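Nourseothricin acetyltransferase (Streptomyces noursei, PDB 5C82) probably transfers an acetyl group to the streptothricin antibiotic nourseothricin, an inactivating step that would account for resistance, as a member of the GNAT acetyltransferase family. Local coordinates at residues A[8-13]-A[120-125]; A[80-85]-A[95-100]; A[103-108]-A[141-146]; A[145-150]-A[178-183]; A[160-165]-A[185-190]. The protein carries 1 engineered substitution. All blocks are in the same frame, centred on the assembly; numbering follows the deposited sequence.

Interaction 1 of 5, residues A[8-13]-A[120-125]; sequences TAYRYR and HGVGRA
Val122 CG2 sits over one face of the Tyr10 ring, 3.5 Å from the ring centroid and 22° off the ring normal, which defines a CH-pi contact. The methyl is offset toward the rim, and its nearest ring atom is Tyr10 CE2 at 3.3 Å. The two side chains meet at about a right angle. With CG1 anti to N (chi1 -177°), CG2 falls anti to the carbonyl carbon and so over the ring.

Two residues further on, within strand 11-14, Ala125 CB touches Tyr12 CZ at 3.5 Å, approaching the ring obliquely. The edge strand 11-14 of the central sheet is thereby packed against the first turn of helix 122-137. In the GNAT fold the turn leading into this helix commonly cradles the acetyl-CoA pyrophosphate. Gly121 is its N-cap, its O accepting from Ala125 N at 3.0 Å.

No hydrogen bond crosses between the segments. Tyr10 OH comes within 3.5 Å of His120 CB, while its hydrogen bond goes to His117 ND1.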
# COMPACT_ATOMS: atom_id res chain seq x y z
N THR A 8 -27.05 10.66 -18.29
CA THR A 8 -28.04 9.94 -17.51
C THR A 8 -28.35 10.73 -16.23
O THR A 8 -28.07 10.26 -15.12
CB THR A 8 -27.63 8.44 -17.32
OG1 THR A 8 -27.11 7.92 -18.55
CG2 THR A 8 -28.79 7.56 -16.87
N ALA A 9 -28.91 11.96 -16.39
CA ALA A 9 -29.37 12.94 -15.37
C ALA A 9 -28.25 13.75 -14.67
O ALA A 9 -28.56 14.63 -13.84
CB ALA A 9 -30.27 12.26 -14.34
N TYR A 10 -26.97 13.50 -15.01
CA TYR A 10 -25.88 14.21 -14.34
C TYR A 10 -24.96 14.99 -15.28
O TYR A 10 -24.95 14.75 -16.50
CB TYR A 10 -25.06 13.24 -13.45
CG TYR A 10 -25.90 12.52 -12.42
CD1 TYR A 10 -26.26 13.13 -11.23
CD2 TYR A 10 -26.37 11.22 -12.66
CE1 TYR A 10 -27.08 12.49 -10.30
CE2 TYR A 10 -27.20 10.58 -11.74
CZ TYR A 10 -27.53 11.21 -10.55
OH TYR A 10 -28.29 10.55 -9.62
N ARG A 11 -24.20 15.94 -14.71
CA ARG A 11 -23.20 16.74 -15.43
C ARG A 11 -21.89 16.39 -14.82
O ARG A 11 -21.83 16.15 -13.61
CB ARG A 11 -23.47 18.25 -15.32
CG ARG A 11 -24.81 18.65 -15.95
CD ARG A 11 -25.17 20.09 -15.65
NE ARG A 11 -26.43 20.48 -16.30
CZ ARG A 11 -26.52 20.87 -17.57
NH1 ARG A 11 -25.43 20.96 -18.33
NH2 ARG A 11 -27.70 21.19 -18.08
N TYR A 12 -20.84 16.30 -15.63
CA TYR A 12 -19.53 15.88 -15.15
C TYR A 12 -18.48 16.83 -15.61
O TYR A 12 -18.54 17.30 -16.73
CB TYR A 12 -19.19 14.48 -15.69
CG TYR A 12 -20.19 13.41 -15.31
CD1 TYR A 12 -21.29 13.14 -16.12
CD2 TYR A 12 -20.01 12.63 -14.17
CE1 TYR A 12 -22.22 12.16 -15.77
CE2 TYR A 12 -20.94 11.66 -13.80
CZ TYR A 12 -22.05 11.44 -14.60
OH TYR A 12 -22.94 10.47 -14.23
N ARG A 13 -17.50 17.11 -14.74
CA ARG A 13 -16.37 17.98 -15.05
C ARG A 13 -15.21 17.78 -14.08
O ARG A 13 -15.32 17.08 -13.08
CB ARG A 13 -16.80 19.48 -15.05
CG ARG A 13 -17.48 19.99 -13.79
CD ARG A 13 -17.53 21.52 -13.80
NE ARG A 13 -18.30 22.08 -12.68
CZ ARG A 13 -17.84 22.20 -11.44
NH1 ARG A 13 -16.61 21.83 -11.14
NH2 ARG A 13 -18.61 22.72 -10.49
N HIS A 120 -27.53 4.87 -9.31
CA HIS A 120 -28.06 5.67 -10.43
C HIS A 120 -27.03 5.83 -11.57
O HIS A 120 -27.25 6.65 -12.47
CB HIS A 120 -28.57 7.04 -9.97
CG HIS A 120 -29.94 7.01 -9.39
ND1 HIS A 120 -30.17 7.33 -8.06
CD2 HIS A 120 -31.12 6.69 -9.97
CE1 HIS A 120 -31.48 7.20 -7.88
NE2 HIS A 120 -32.09 6.81 -9.00
N GLY A 121 -25.93 5.08 -11.50
CA GLY A 121 -24.86 5.12 -12.51
C GLY A 121 -23.77 6.16 -12.33
O GLY A 121 -22.86 6.22 -13.16
N VAL A 122 -23.82 6.98 -11.24
CA VAL A 122 -22.86 8.06 -10.92
C VAL A 122 -21.46 7.47 -10.69
O VAL A 122 -20.49 7.98 -11.25
CB VAL A 122 -23.29 8.93 -9.70
CG1 VAL A 122 -22.31 10.07 -9.44
CG2 VAL A 122 -24.69 9.46 -9.83
N GLY A 123 -21.37 6.46 -9.81
CA GLY A 123 -20.11 5.80 -9.48
C GLY A 123 -19.41 5.23 -10.70
O GLY A 123 -18.20 5.41 -10.85
N ARG A 124 -20.18 4.57 -11.58
CA ARG A 124 -19.73 3.94 -12.82
C ARG A 124 -19.21 4.98 -13.80
O ARG A 124 -18.15 4.77 -14.41
CB ARG A 124 -20.88 3.11 -13.44
CG ARG A 124 -20.55 2.47 -14.79
CD ARG A 124 -21.59 1.44 -15.19
NE ARG A 124 -21.90 0.56 -14.05
CZ ARG A 124 -21.17 -0.49 -13.67
NH1 ARG A 124 -20.11 -0.88 -14.39
NH2 ARG A 124 -21.50 -1.17 -12.59
N ALA A 125 -19.95 6.11 -13.96
CA ALA A 125 -19.55 7.19 -14.85
C ALA A 125 -18.26 7.85 -14.32
O ALA A 125 -17.34 8.07 -15.10
CB ALA A 125 -20.66 8.22 -14.98

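Interaction 2 of 5, residues A[80-85]-A[95-100]; sequences RTFVAY and VVVSYS
Arg80 and Val97 form an antiparallel hydrogen-bonded pair, with Arg80 N giving to Val97 O at 2.9 Å and Val97 N to Arg80 O at 2.7 Å. The second bond is the straighter, 170° at the hydrogen. Val97 CG2, lodged between its backbone N and carbonyl carbon, lies 4.0 Å from Arg80 CB. Beyond CB the arginine runs extended and leaves the pair, and its NE is hydrogen-bonded to Thr14 OG1.

Thr81 faces Val96 as a non-hydrogen-bonded pair on the other face of the sheet. Its OG1 meets both valine methyls, the nearer being Val96 CG2 at 3.6 Å, and its CA approaches Val95 O at 3.2 Å in a CA-H...O contact.

Phe82 closes the next hydrogen-bonded pair with Val95, through Phe82 N to Val95 O and Val95 N to Phe82 O, both 2.9 Å. The two side chains point the same way, so Val95 CG1 reaches Phe82 CB at 3.8 Å and lies in plane at the ring edge.

These pairs join the arms of the beta hairpin 79-85/91-100, whose local axes make 157°. Strands 11-14 and 105-113 flank it, and helix 122-137 covers the Arg80, Phe82 and Val97 face through Phe133 and Ala130.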
# COMPACT_ATOMS: atom_id res chain seq x y z
N ARG A 80 -5.87 14.44 -10.14
CA ARG A 80 -7.11 15.01 -10.68
C ARG A 80 -8.35 14.58 -9.89
O ARG A 80 -8.39 13.46 -9.39
CB ARG A 80 -7.30 14.65 -12.16
CG ARG A 80 -8.25 15.60 -12.91
CD ARG A 80 -8.00 15.46 -14.38
NE ARG A 80 -8.61 16.52 -15.18
CZ ARG A 80 -8.01 17.08 -16.23
NH1 ARG A 80 -6.79 16.71 -16.58
NH2 ARG A 80 -8.63 18.02 -16.92
N THR A 81 -9.34 15.48 -9.79
CA THR A 81 -10.63 15.23 -9.16
C THR A 81 -11.74 15.49 -10.18
O THR A 81 -11.78 16.56 -10.78
CB THR A 81 -10.85 16.10 -7.89
OG1 THR A 81 -9.82 15.83 -6.94
CG2 THR A 81 -12.22 15.89 -7.23
N PHE A 82 -12.64 14.52 -10.35
CA PHE A 82 -13.81 14.64 -11.21
C PHE A 82 -15.05 14.69 -10.34
O PHE A 82 -15.18 13.92 -9.38
CB PHE A 82 -13.91 13.49 -12.22
CG PHE A 82 -12.73 13.40 -13.14
CD1 PHE A 82 -12.62 14.24 -14.24
CD2 PHE A 82 -11.77 12.41 -12.96
CE1 PHE A 82 -11.53 14.15 -15.10
CE2 PHE A 82 -10.68 12.31 -13.82
CZ PHE A 82 -10.57 13.17 -14.90
N VAL A 83 -15.96 15.62 -10.64
CA VAL A 83 -17.21 15.81 -9.89
C VAL A 83 -18.39 15.50 -10.78
O VAL A 83 -18.31 15.71 -11.99
CB VAL A 83 -17.33 17.24 -9.27
CG1 VAL A 83 -16.36 17.44 -8.10
CG2 VAL A 83 -17.16 18.34 -10.34
N ALA A 84 -19.48 15.06 -10.18
CA ALA A 84 -20.77 14.79 -10.85
C ALA A 84 -21.84 15.60 -10.14
O ALA A 84 -21.98 15.49 -8.92
CB ALA A 84 -21.11 13.31 -10.77
N TYR A 85 -22.55 16.46 -10.87
CA TYR A 85 -23.62 17.30 -10.31
C TYR A 85 -24.98 16.89 -10.87
O TYR A 85 -25.11 16.64 -12.06
CB TYR A 85 -23.36 18.79 -10.57
CG TYR A 85 -22.42 19.42 -9.56
CD1 TYR A 85 -21.04 19.42 -9.77
CD2 TYR A 85 -22.91 20.04 -8.41
CE1 TYR A 85 -20.17 19.98 -8.84
CE2 TYR A 85 -22.04 20.61 -7.48
CZ TYR A 85 -20.68 20.58 -7.69
OH TYR A 85 -19.82 21.14 -6.78
N VAL A 95 -14.62 11.75 -7.57
CA VAL A 95 -13.55 10.74 -7.61
C VAL A 95 -12.22 11.51 -7.65
O VAL A 95 -12.07 12.48 -8.41
CB VAL A 95 -13.69 9.68 -8.76
CG1 VAL A 95 -13.55 10.30 -10.15
CG2 VAL A 95 -12.69 8.53 -8.59
N VAL A 96 -11.29 11.12 -6.79
CA VAL A 96 -9.97 11.72 -6.73
C VAL A 96 -9.05 10.63 -7.24
O VAL A 96 -9.11 9.49 -6.76
CB VAL A 96 -9.58 12.22 -5.30
CG1 VAL A 96 -8.21 12.93 -5.32
CG2 VAL A 96 -10.65 13.13 -4.71
N VAL A 97 -8.21 10.99 -8.21
CA VAL A 97 -7.24 10.09 -8.83
C VAL A 97 -5.85 10.67 -8.75
O VAL A 97 -5.67 11.90 -8.73
CB VAL A 97 -7.62 9.61 -10.26
CG1 VAL A 97 -9.01 8.97 -10.29
CG2 VAL A 97 -7.51 10.73 -11.31
N SER A 98 -4.86 9.78 -8.68
CA SER A 98 -3.45 10.12 -8.64
C SER A 98 -2.72 9.11 -9.53
O SER A 98 -3.02 7.92 -9.48
CB SER A 98 -2.94 10.05 -7.20
OG SER A 98 -1.52 10.00 -7.16
N TYR A 99 -1.76 9.58 -10.34
CA TYR A 99 -1.02 8.70 -11.24
C TYR A 99 0.44 8.54 -10.81
O TYR A 99 1.10 9.53 -10.48
CB TYR A 99 -1.08 9.22 -12.68
CG TYR A 99 -0.36 8.31 -13.66
CD1 TYR A 99 -0.86 7.04 -13.94
CD2 TYR A 99 0.82 8.71 -14.28
CE1 TYR A 99 -0.20 6.19 -14.82
CE2 TYR A 99 1.48 7.86 -15.17
CZ TYR A 99 0.96 6.61 -15.44
OH TYR A 99 1.61 5.75 -16.29
N SER A 100 0.95 7.30 -10.87
CA SER A 100 2.35 6.99 -10.57
C SER A 100 2.94 6.26 -11.78
O SER A 100 2.49 5.16 -12.14
CB SER A 100 2.43 6.13 -9.30
OG SER A 100 3.69 5.48 -9.19

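Interaction 3 of 5, residues A[103-108]-A[141-146]; sequences NRRLTV and HLWLEV
Arg105 NE donates to His141 NE2 at 2.9 Å and 165°, while NH2 of the same arginine makes a salt bridge to Asp168 of the second subunit. The bond to the histidine lies close to the guanidinium plane but is tilted 20° from the imidazole plane, the two planes being nearly perpendicular. NE2 of His141 is thus the acceptor, which suggests that any proton of a neutral ring is on ND1; that atom meets a water at 2.9 Å.

Trp143 covers one guanidinium face, with centres 3.5 Å apart and planes at 11°, and Trp143 CD1 is 3.3 Å from Arg105 CZ. This is a cation-pi stack over the five-membered ring. The arginine chain bends at chi3 to bring its head onto the indole. At the indole rim, Thr107 CG2 touches Trp143 CE3 at 3.7 Å.

Backbone bonds run from Leu106 N to His141 O, Trp143 N to Leu106 O and Val108 N to Trp143 O (2.8 Å), tying the strands in parallel. On the opposite face Leu106 and Leu142 lie under helix 122-137. This is the right-handed beta-alpha-beta crossover of the GNAT core, with its outer face at the subunit interface.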
# COMPACT_ATOMS: atom_id res chain seq x y z
N ASN A 103 5.08 2.38 -11.81
CA ASN A 103 4.34 1.15 -12.03
C ASN A 103 3.11 1.39 -12.88
O ASN A 103 2.27 0.49 -13.01
CB ASN A 103 4.02 0.43 -10.72
CG ASN A 103 3.14 1.19 -9.78
OD1 ASN A 103 2.93 2.40 -9.93
ND2 ASN A 103 2.68 0.51 -8.73
N ARG A 104 3.03 2.60 -13.51
CA ARG A 104 1.95 3.02 -14.42
C ARG A 104 0.59 2.74 -13.77
O ARG A 104 -0.31 2.14 -14.36
CB ARG A 104 2.09 2.33 -15.79
CG ARG A 104 3.44 2.52 -16.47
CD ARG A 104 3.65 1.47 -17.56
NE ARG A 104 2.70 1.60 -18.67
CZ ARG A 104 2.00 0.59 -19.20
NH1 ARG A 104 2.13 -0.64 -18.71
NH2 ARG A 104 1.17 0.81 -20.21
N ARG A 105 0.48 3.14 -12.51
CA ARG A 105 -0.72 2.89 -11.75
C ARG A 105 -1.51 4.16 -11.55
O ARG A 105 -0.98 5.15 -11.05
CB ARG A 105 -0.35 2.24 -10.38
CG ARG A 105 -1.49 2.22 -9.35
CD ARG A 105 -1.04 1.67 -8.02
NE ARG A 105 -0.91 0.20 -8.07
CZ ARG A 105 -0.70 -0.57 -7.01
NH1 ARG A 105 -0.63 -0.04 -5.79
NH2 ARG A 105 -0.62 -1.88 -7.14
N LEU A 106 -2.79 4.10 -11.87
CA LEU A 106 -3.69 5.18 -11.55
C LEU A 106 -4.40 4.74 -10.26
O LEU A 106 -5.11 3.74 -10.24
CB LEU A 106 -4.67 5.41 -12.71
CG LEU A 106 -5.47 6.73 -12.78
CD1 LEU A 106 -6.82 6.61 -12.15
CD2 LEU A 106 -4.67 7.96 -12.42
N THR A 107 -4.12 5.43 -9.18
CA THR A 107 -4.72 5.17 -7.87
C THR A 107 -6.01 5.96 -7.75
O THR A 107 -6.05 7.17 -8.00
CB THR A 107 -3.69 5.49 -6.75
OG1 THR A 107 -2.68 4.48 -6.80
CG2 THR A 107 -4.31 5.54 -5.34
N VAL A 108 -7.07 5.28 -7.37
CA VAL A 108 -8.35 5.94 -7.10
C VAL A 108 -8.25 6.23 -5.61
O VAL A 108 -8.41 5.32 -4.79
CB VAL A 108 -9.58 5.04 -7.47
CG1 VAL A 108 -10.89 5.75 -7.15
CG2 VAL A 108 -9.53 4.60 -8.94
N HIS A 141 -2.78 -0.13 -15.26
CA HIS A 141 -3.88 -0.55 -14.39
C HIS A 141 -4.44 0.57 -13.48
O HIS A 141 -3.80 1.61 -13.25
CB HIS A 141 -3.51 -1.81 -13.55
CG HIS A 141 -2.54 -1.55 -12.42
ND1 HIS A 141 -1.17 -1.50 -12.63
CD2 HIS A 141 -2.79 -1.37 -11.10
CE1 HIS A 141 -0.63 -1.30 -11.44
NE2 HIS A 141 -1.57 -1.20 -10.49
N LEU A 142 -5.65 0.34 -12.98
CA LEU A 142 -6.34 1.20 -12.02
C LEU A 142 -6.31 0.45 -10.71
O LEU A 142 -6.34 -0.78 -10.69
CB LEU A 142 -7.78 1.48 -12.44
CG LEU A 142 -7.97 2.62 -13.44
CD1 LEU A 142 -7.83 2.11 -14.85
CD2 LEU A 142 -9.35 3.28 -13.25
N TRP A 143 -6.19 1.18 -9.63
CA TRP A 143 -6.06 0.55 -8.32
C TRP A 143 -6.88 1.29 -7.29
O TRP A 143 -6.99 2.51 -7.36
CB TRP A 143 -4.57 0.56 -7.92
CG TRP A 143 -4.23 -0.06 -6.60
CD1 TRP A 143 -3.83 -1.35 -6.38
CD2 TRP A 143 -4.21 0.59 -5.31
NE1 TRP A 143 -3.55 -1.53 -5.04
CE2 TRP A 143 -3.79 -0.36 -4.36
CE3 TRP A 143 -4.55 1.89 -4.87
CZ2 TRP A 143 -3.63 -0.05 -3.00
CZ3 TRP A 143 -4.40 2.20 -3.52
CH2 TRP A 143 -3.92 1.25 -2.61
N LEU A 144 -7.42 0.56 -6.31
CA LEU A 144 -8.14 1.23 -5.22
C LEU A 144 -8.01 0.46 -3.91
O LEU A 144 -7.71 -0.73 -3.89
CB LEU A 144 -9.62 1.53 -5.58
CG LEU A 144 -10.55 0.32 -5.83
CD1 LEU A 144 -11.14 -0.23 -4.49
CD2 LEU A 144 -11.66 0.70 -6.78
N GLU A 145 -8.30 1.17 -2.84
CA GLU A 145 -8.34 0.67 -1.49
C GLU A 145 -9.79 0.81 -1.06
O GLU A 145 -10.45 1.78 -1.42
CB GLU A 145 -7.44 1.53 -0.62
CG GLU A 145 -7.30 1.04 0.81
CD GLU A 145 -8.14 1.86 1.75
OE1 GLU A 145 -7.70 2.97 2.14
OE2 GLU A 145 -9.27 1.42 2.06
N VAL A 146 -10.29 -0.19 -0.29
CA VAL A 146 -11.65 -0.20 0.25
C VAL A 146 -11.66 -0.96 1.59
O VAL A 146 -11.06 -2.04 1.71
CB VAL A 146 -12.72 -0.70 -0.76
CG1 VAL A 146 -12.44 -2.13 -1.26
CG2 VAL A 146 -14.13 -0.57 -0.20
O HOH W 1 0.86 -1.14 -14.69

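Interaction 4 of 5, residues A[145-150]-A[178-183]; sequences EVTNVN and DGEQAL
Thr147 OG1 donates to Glu180 OE1 at 2.7 Å just where the antiparallel pairing of strands 141-147 and 182-188 in the GNAT sheet comes to an end. The glutamate chain can be followed outward. Its CB lies 3.4 Å from both Thr147 OG1 and Asn148 OD1, CG reaches Val149 CG1 at 3.9 Å, and CD rests on Val149 CG2. OE1 takes the hydroxyl on its anti side, 22° out of the carboxylate plane.

Behind it, Val146 and Leu183 exchange two backbone hydrogen bonds, each 2.8 Å. Past this pair, Asn148 N gives to Gln181 O. Residues 147-150 then turn back as a type I beta turn, with Asn150 as N-cap of helix 151-158.

Asn148 swings CG between its backbone N and carbonyl carbon (chi1 73°), aiming the amide at residues 180-181. ND2 is held by Phe36 O, which helps fix the amide's rotation, and OD1 takes Gln181 N at 2.8 Å from above its carbonyl plane.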
# COMPACT_ATOMS: atom_id res chain seq x y z
N GLU A 145 -8.30 1.17 -2.84
CA GLU A 145 -8.34 0.67 -1.49
C GLU A 145 -9.79 0.81 -1.06
O GLU A 145 -10.45 1.78 -1.42
CB GLU A 145 -7.44 1.53 -0.62
CG GLU A 145 -7.30 1.04 0.81
CD GLU A 145 -8.14 1.86 1.75
OE1 GLU A 145 -7.70 2.97 2.14
OE2 GLU A 145 -9.27 1.42 2.06
N VAL A 146 -10.29 -0.19 -0.29
CA VAL A 146 -11.65 -0.20 0.25
C VAL A 146 -11.66 -0.96 1.59
O VAL A 146 -11.06 -2.04 1.71
CB VAL A 146 -12.72 -0.70 -0.76
CG1 VAL A 146 -12.44 -2.13 -1.26
CG2 VAL A 146 -14.13 -0.57 -0.20
N THR A 147 -12.32 -0.38 2.62
CA THR A 147 -12.43 -1.06 3.90
C THR A 147 -13.25 -2.35 3.72
O THR A 147 -14.22 -2.37 2.96
CB THR A 147 -12.98 -0.16 5.02
OG1 THR A 147 -13.13 -0.97 6.17
CG2 THR A 147 -14.35 0.49 4.67
N ASN A 148 -12.82 -3.41 4.41
CA ASN A 148 -13.45 -4.73 4.40
C ASN A 148 -14.94 -4.68 4.84
O ASN A 148 -15.73 -5.56 4.47
CB ASN A 148 -12.63 -5.70 5.28
CG ASN A 148 -12.83 -5.40 6.74
OD1 ASN A 148 -12.46 -4.34 7.23
ND2 ASN A 148 -13.56 -6.26 7.43
N VAL A 149 -15.31 -3.68 5.65
CA VAL A 149 -16.69 -3.54 6.11
C VAL A 149 -17.60 -2.96 5.03
O VAL A 149 -18.83 -3.11 5.13
CB VAL A 149 -16.84 -2.79 7.46
CG1 VAL A 149 -16.15 -3.57 8.59
CG2 VAL A 149 -16.35 -1.35 7.38
N ASN A 150 -17.00 -2.33 3.97
CA ASN A 150 -17.78 -1.79 2.86
C ASN A 150 -18.16 -2.87 1.82
O ASN A 150 -17.81 -2.75 0.65
CB ASN A 150 -17.10 -0.56 2.21
CG ASN A 150 -18.06 0.41 1.54
OD1 ASN A 150 -19.20 0.10 1.24
ND2 ASN A 150 -17.62 1.63 1.29
N ASP A 178 -9.81 1.24 13.42
CA ASP A 178 -9.12 0.10 14.02
C ASP A 178 -10.12 -1.09 14.12
O ASP A 178 -11.26 -0.90 14.52
CB ASP A 178 -8.55 0.48 15.38
CG ASP A 178 -7.46 -0.45 15.86
OD1 ASP A 178 -7.76 -1.65 16.11
OD2 ASP A 178 -6.32 0.02 16.01
N GLY A 179 -9.69 -2.25 13.65
CA GLY A 179 -10.55 -3.44 13.59
C GLY A 179 -10.97 -3.77 12.17
O GLY A 179 -11.43 -4.88 11.91
N GLU A 180 -10.81 -2.79 11.24
CA GLU A 180 -11.07 -2.96 9.81
C GLU A 180 -9.75 -3.23 9.09
O GLU A 180 -8.67 -2.93 9.61
CB GLU A 180 -11.76 -1.72 9.22
CG GLU A 180 -13.12 -1.43 9.83
CD GLU A 180 -13.64 -0.03 9.58
OE1 GLU A 180 -13.47 0.49 8.45
OE2 GLU A 180 -14.25 0.55 10.51
N GLN A 181 -9.81 -3.82 7.88
CA GLN A 181 -8.59 -4.10 7.11
C GLN A 181 -8.73 -3.39 5.78
O GLN A 181 -9.86 -3.24 5.26
CB GLN A 181 -8.37 -5.61 6.89
CG GLN A 181 -8.20 -6.45 8.21
CD GLN A 181 -9.49 -6.60 8.99
OE1 GLN A 181 -10.55 -6.95 8.43
NE2 GLN A 181 -9.45 -6.25 10.26
N ALA A 182 -7.61 -2.93 5.22
CA ALA A 182 -7.68 -2.28 3.90
C ALA A 182 -7.67 -3.38 2.82
O ALA A 182 -6.86 -4.27 2.88
CB ALA A 182 -6.52 -1.33 3.72
N LEU A 183 -8.61 -3.36 1.90
CA LEU A 183 -8.62 -4.33 0.81
C LEU A 183 -8.22 -3.61 -0.46
O LEU A 183 -8.67 -2.47 -0.71
CB LEU A 183 -9.98 -5.03 0.63
CG LEU A 183 -10.61 -5.75 1.84
CD1 LEU A 183 -11.92 -6.39 1.43
CD2 LEU A 183 -9.63 -6.80 2.50

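Interaction 5 of 5, residues A[160-165]-A[185-190]; sequences MGFTLC and MSMPCP
Met187 lays a selenium atom over an aromatic face: its SE, in place of sulfur as selenomethionine, is 4.4 Å from the centroid of the Phe162 ring and 23° off the normal, a Met-aromatic contact. CB of the same residue stands over the same ring, 3.9 Å from the centroid. With CG anti to the backbone N (chi1 -169°) the chain runs on past the phenyl ring to Gly161 O, 3.3 Å from Met187 CG.

Phe162 CB also packs on Met185 CB at 4.0 Å. The ring is further enclosed by Leu142 and Leu144 of strand 141-147.

The local axes of strands 163-165 and 185-188 make 111°, and the two pair for a short distance. Thr163 N gives to Ser186 O, and Ser186 N returns the bond to Thr163 O, both 3.0 Å. Beside this pair a water sits 2.6 Å from Thr163 OG1 and 2.7 Å from Ser186 OG. Cys165 meets Ser186 through its CB, and its backbone O accepts a hydrogen bond from Thr169 OG1 of the second subunit.

Strand 163-168, outermost in this chain's sheet, is thereby joined to strand 182-188 by a mixed chemistry: a polarisable, apolar cluster around the Phe162 ring, and a hydroxyl pair bridged by water on the Thr163 and Ser186 side.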
# COMPACT_ATOMS: atom_id res chain seq x y z
N MSE A 160 -17.55 -3.58 -11.80
CA MSE A 160 -16.97 -2.53 -12.63
C MSE A 160 -15.66 -3.04 -13.29
O MSE A 160 -14.96 -2.26 -13.95
CB MSE A 160 -16.65 -1.29 -11.77
CG MSE A 160 -17.82 -0.35 -11.60
SE MSE A 160 -17.20 1.16 -10.55
CE MSE A 160 -18.87 1.54 -9.67
N GLY A 161 -15.32 -4.31 -13.05
CA GLY A 161 -14.12 -4.92 -13.64
C GLY A 161 -12.92 -5.10 -12.73
O GLY A 161 -11.88 -5.62 -13.17
N PHE A 162 -13.01 -4.65 -11.47
CA PHE A 162 -11.94 -4.81 -10.47
C PHE A 162 -12.01 -6.20 -9.84
O PHE A 162 -13.08 -6.83 -9.81
CB PHE A 162 -12.05 -3.76 -9.34
CG PHE A 162 -11.73 -2.35 -9.80
CD1 PHE A 162 -12.71 -1.55 -10.39
CD2 PHE A 162 -10.46 -1.82 -9.61
CE1 PHE A 162 -12.40 -0.25 -10.81
CE2 PHE A 162 -10.15 -0.52 -10.05
CZ PHE A 162 -11.13 0.26 -10.63
N THR A 163 -10.85 -6.69 -9.37
CA THR A 163 -10.74 -7.94 -8.62
C THR A 163 -9.75 -7.69 -7.49
O THR A 163 -8.87 -6.83 -7.63
CB THR A 163 -10.28 -9.14 -9.47
OG1 THR A 163 -8.98 -8.86 -9.96
CG2 THR A 163 -11.22 -9.50 -10.61
N LEU A 164 -9.88 -8.42 -6.39
CA LEU A 164 -8.97 -8.32 -5.25
C LEU A 164 -7.53 -8.55 -5.72
O LEU A 164 -7.27 -9.53 -6.40
CB LEU A 164 -9.36 -9.40 -4.21
CG LEU A 164 -8.65 -9.36 -2.88
CD1 LEU A 164 -9.13 -8.14 -2.02
CD2 LEU A 164 -8.90 -10.65 -2.14
N CYS A 165 -6.60 -7.64 -5.37
CA CYS A 165 -5.20 -7.78 -5.76
C CYS A 165 -4.27 -7.77 -4.54
O CYS A 165 -3.07 -7.92 -4.67
CB CYS A 165 -4.80 -6.72 -6.78
SG CYS A 165 -4.68 -5.05 -6.11
N MSE A 185 -7.91 -3.54 -4.67
CA MSE A 185 -8.51 -4.07 -5.89
C MSE A 185 -7.93 -3.38 -7.10
O MSE A 185 -7.64 -2.19 -7.07
CB MSE A 185 -10.06 -3.98 -5.88
CG MSE A 185 -10.71 -4.62 -4.63
SE MSE A 185 -12.63 -4.52 -4.67
CE MSE A 185 -13.00 -5.97 -6.05
N SER A 186 -7.74 -4.14 -8.17
CA SER A 186 -7.18 -3.56 -9.37
C SER A 186 -7.92 -4.00 -10.62
O SER A 186 -8.62 -5.02 -10.61
CB SER A 186 -5.69 -3.88 -9.50
OG SER A 186 -5.50 -5.27 -9.68
N MSE A 187 -7.72 -3.24 -11.69
CA MSE A 187 -8.28 -3.50 -13.00
C MSE A 187 -7.22 -3.15 -14.02
O MSE A 187 -6.72 -2.03 -13.93
CB MSE A 187 -9.49 -2.60 -13.22
CG MSE A 187 -10.28 -2.95 -14.40
SE MSE A 187 -11.77 -1.74 -14.54
CE MSE A 187 -10.90 -0.14 -15.28
N PRO A 188 -6.92 -4.01 -15.04
CA PRO A 188 -6.00 -3.56 -16.11
C PRO A 188 -6.66 -2.41 -16.88
O PRO A 188 -7.89 -2.38 -17.02
CB PRO A 188 -5.84 -4.81 -17.00
CG PRO A 188 -7.00 -5.66 -16.71
CD PRO A 188 -7.45 -5.36 -15.31
N CYS A 189 -5.85 -1.46 -17.35
CA CYS A 189 -6.34 -0.28 -18.05
C CYS A 189 -6.42 -0.55 -19.57
O CYS A 189 -5.42 -0.91 -20.17
CB CYS A 189 -5.48 0.94 -17.72
SG CYS A 189 -5.95 2.45 -18.59
N PRO A 190 -7.64 -0.47 -20.19
CA PRO A 190 -7.77 -0.77 -21.64
C PRO A 190 -6.84 -0.01 -22.58
O PRO A 190 -6.85 1.22 -22.63
CB PRO A 190 -9.24 -0.44 -21.94
CG PRO A 190 -9.94 -0.52 -20.62
CD PRO A 190 -8.94 -0.07 -19.60
O HOH W 2 -6.70 -7.64 -9.96

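In the fold
From the N terminus, interaction 1 closes the first long loop, bringing edge strand 11-14 onto the start of helix 122-137. Interaction 2, the 79-85/91-100 hairpin, is nested inside that loop and touches interaction 1 through strand pairing. Interaction 3 crosses interaction 1, since helix 122-137 lies between its two strands, and it adjoins interaction 2 through strand 105-113. Interaction 4 opens on strand 141-147 where interaction 3 ends, sharing Glu145 and Val146. It closes the loop from 145-150 to 178-183 and crosses interaction 5, which joins 160-165 to the C-terminal 185-190. Together they span the seven-stranded sheet from 11-14 to 163-168, with interactions 3 and 5 also reaching the second subunit.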